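Local coordinates for metastasis-associated protein MTA1 (Homo sapiens, PDB 6G16), which probably acts as a subunit of the NuRD chromatin-remodelling and deacetylase complex, where its R1 domain recruits a histone-binding WD40 chaperone of the RBBP4/7 type, at residues Tyr11-Thr14 against Thr18-Ala21. Numbering follows the deposited sequence.
Sequences YLHT and TRIA
Thr14 comes off the end of strand 11-13 and meets the first turn of helix 16-24 at Thr18, with 6.5 Å between Thr14 CA and Thr18 CA. The two threonines touch through carbon. With chi1 of Thr14 at -67°, OG1 sits beside the backbone N and CG2 swings anti to it, so that Thr14 CG2 reaches Thr18 CB at 3.6 Å; the side chains cross at about a right angle. Their hydroxyls are engaged otherwise: Thr14 OG1 is hydrogen-bonded to backbone of the partner protein chain, and Thr18 OG1 to Thr15 OG1 and also to that chain's backbone.

Arg19 comes back from the helix with its chain extended from CG to NE, and lays one face of its guanidinium over Thr14 O. The angle is too poor for a hydrogen bond, and how close the two really come is doubtful at this resolution. At the guanidinium's edge stands His13, whose CE1 is 3.7 Å from Arg19 NH2; the ring is turned 71° from the guanidinium plane. Lys16 NZ lies near Arg19 NH1, while a weak, long ion pair links Arg19 NE to an acidic side chain of the partner protein.

Tyr11 and Leu12 pair antiparallel with a strand of the partner, a beta augmentation of its sheet; after a short turn helix 16-24 follows, its Ala21 packing on an aromatic side chain of that same partner, consistent with an R1 domain gripping its WD40 protein.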
ATOM      1  N   TYR B  11       0.620  20.215  -5.903  1.00 44.33           N
ATOM      2  CA  TYR B  11      -0.754  19.765  -5.999  1.00 44.35           C
ATOM      3  C   TYR B  11      -1.169  19.808  -7.466  1.00 45.17           C
ATOM      4  O   TYR B  11      -0.831  20.756  -8.166  1.00 46.48           O
ATOM      5  CB  TYR B  11      -1.634  20.716  -5.240  1.00 45.71           C
ATOM      6  CG  TYR B  11      -3.113  20.404  -5.276  1.00 48.60           C
ATOM      7  CD1 TYR B  11      -3.649  19.384  -4.496  1.00 50.34           C
ATOM      8  CD2 TYR B  11      -3.994  21.158  -6.054  1.00 48.48           C
ATOM      9  CE1 TYR B  11      -5.024  19.117  -4.498  1.00 49.94           C
ATOM     10  CE2 TYR B  11      -5.357  20.898  -6.064  1.00 47.28           C
ATOM     11  CZ  TYR B  11      -5.856  19.884  -5.285  1.00 48.88           C
ATOM     12  OH  TYR B  11      -7.187  19.623  -5.289  1.00 50.34           O
ATOM     13  N   LEU B  12      -1.887  18.782  -7.921  1.00 45.09           N
ATOM     14  CA  LEU B  12      -2.396  18.686  -9.286  1.00 44.48           C
ATOM     15  C   LEU B  12      -3.800  18.152  -9.187  1.00 45.45           C
ATOM     16  O   LEU B  12      -4.008  17.073  -8.672  1.00 44.05           O
ATOM     17  CB  LEU B  12      -1.557  17.717 -10.101  1.00 45.87           C
ATOM     18  CG  LEU B  12      -2.019  17.354 -11.522  1.00 47.98           C
ATOM     19  CD1 LEU B  12      -1.983  18.585 -12.416  1.00 49.41           C
ATOM     20  CD2 LEU B  12      -1.166  16.248 -12.136  1.00 46.87           C
ATOM     21  N   HIS B  13      -4.770  18.939  -9.637  1.00 47.56           N
ATOM     22  CA  HIS B  13      -6.140  18.488  -9.840  1.00 46.95           C
ATOM     23  C   HIS B  13      -6.352  18.778 -11.302  1.00 48.70           C
ATOM     24  O   HIS B  13      -6.424  19.936 -11.700  1.00 51.07           O
ATOM     25  CB  HIS B  13      -7.083  19.262  -8.959  1.00 45.73           C
ATOM     26  CG  HIS B  13      -8.489  18.761  -8.967  1.00 45.26           C
ATOM     27  ND1 HIS B  13      -8.810  17.432  -9.176  1.00 46.34           N
ATOM     28  CD2 HIS B  13      -9.667  19.402  -8.728  1.00 44.58           C
ATOM     29  CE1 HIS B  13     -10.126  17.276  -9.094  1.00 44.63           C
ATOM     30  NE2 HIS B  13     -10.667  18.452  -8.811  1.00 44.97           N
ATOM     31  N   THR B  14      -6.378  17.725 -12.118  1.00 52.41           N
ATOM     32  CA  THR B  14      -6.294  17.867 -13.575  1.00 53.92           C
ATOM     33  C   THR B  14      -7.540  18.524 -14.088  1.00 55.00           C
ATOM     34  O   THR B  14      -8.618  18.148 -13.645  1.00 54.34           O
ATOM     35  CB  THR B  14      -6.136  16.505 -14.271  1.00 53.88           C
ATOM     36  OG1 THR B  14      -4.866  15.956 -13.939  1.00 56.76           O
ATOM     37  CG2 THR B  14      -6.180  16.651 -15.772  1.00 54.77           C
ATOM     38  N   THR B  18      -8.177  19.089 -19.846  1.00 70.37           N
ATOM     39  CA  THR B  18      -7.120  18.107 -20.042  1.00 69.04           C
ATOM     40  C   THR B  18      -7.726  16.706 -20.074  1.00 66.71           C
ATOM     41  O   THR B  18      -7.315  15.892 -20.900  1.00 67.36           O
ATOM     42  CB  THR B  18      -5.994  18.230 -19.012  1.00 69.09           C
ATOM     43  OG1 THR B  18      -5.568  19.601 -18.941  1.00 67.74           O
ATOM     44  CG2 THR B  18      -4.783  17.371 -19.437  1.00 72.68           C
ATOM     45  N   ARG B  19      -8.728  16.451 -19.228  1.00 64.30           N
ATOM     46  CA  ARG B  19      -9.404  15.158 -19.218  1.00 64.16           C
ATOM     47  C   ARG B  19     -10.011  14.800 -20.571  1.00 64.52           C
ATOM     48  O   ARG B  19      -9.837  13.671 -21.057  1.00 66.30           O
ATOM     49  CB  ARG B  19     -10.495  15.100 -18.158  1.00 64.63           C
ATOM     50  CG  ARG B  19      -9.993  15.173 -16.742  1.00 68.54           C
ATOM     51  CD  ARG B  19     -11.011  14.590 -15.761  1.00 73.68           C
ATOM     52  NE  ARG B  19     -10.499  14.657 -14.395  1.00 78.77           N
ATOM     53  CZ  ARG B  19     -10.409  15.772 -13.665  1.00 90.47           C
ATOM     54  NH1 ARG B  19     -10.836  16.949 -14.153  1.00 97.65           N
ATOM     55  NH2 ARG B  19      -9.885  15.724 -12.432  1.00 88.73           N
ATOM     56  N   ILE B  20     -10.722  15.745 -21.176  1.00 63.15           N
ATOM     57  CA  ILE B  20     -11.313  15.505 -22.509  1.00 62.60           C
ATOM     58  C   ILE B  20     -10.261  15.468 -23.613  1.00 60.24           C
ATOM     59  O   ILE B  20     -10.409  14.723 -24.582  1.00 60.57           O
ATOM     60  CB  ILE B  20     -12.466  16.483 -22.858  1.00 61.63           C
ATOM     61  CG1 ILE B  20     -11.969  17.944 -22.941  1.00 59.95           C
ATOM     62  CG2 ILE B  20     -13.632  16.269 -21.868  1.00 62.55           C
ATOM     63  CD1 ILE B  20     -12.945  19.002 -22.393  1.00 61.00           C
ATOM     64  N   ALA B  21      -9.194  16.240 -23.465  1.00 56.01           N
ATOM     65  CA  ALA B  21      -8.099  16.160 -24.416  1.00 56.13           C
ATOM     66  C   ALA B  21      -7.487  14.748 -24.462  1.00 54.64           C
ATOM     67  O   ALA B  21      -7.133  14.251 -25.534  1.00 53.66           O
ATOM     68  CB  ALA B  21      -7.026  17.186 -24.077  1.00 56.30           C
TER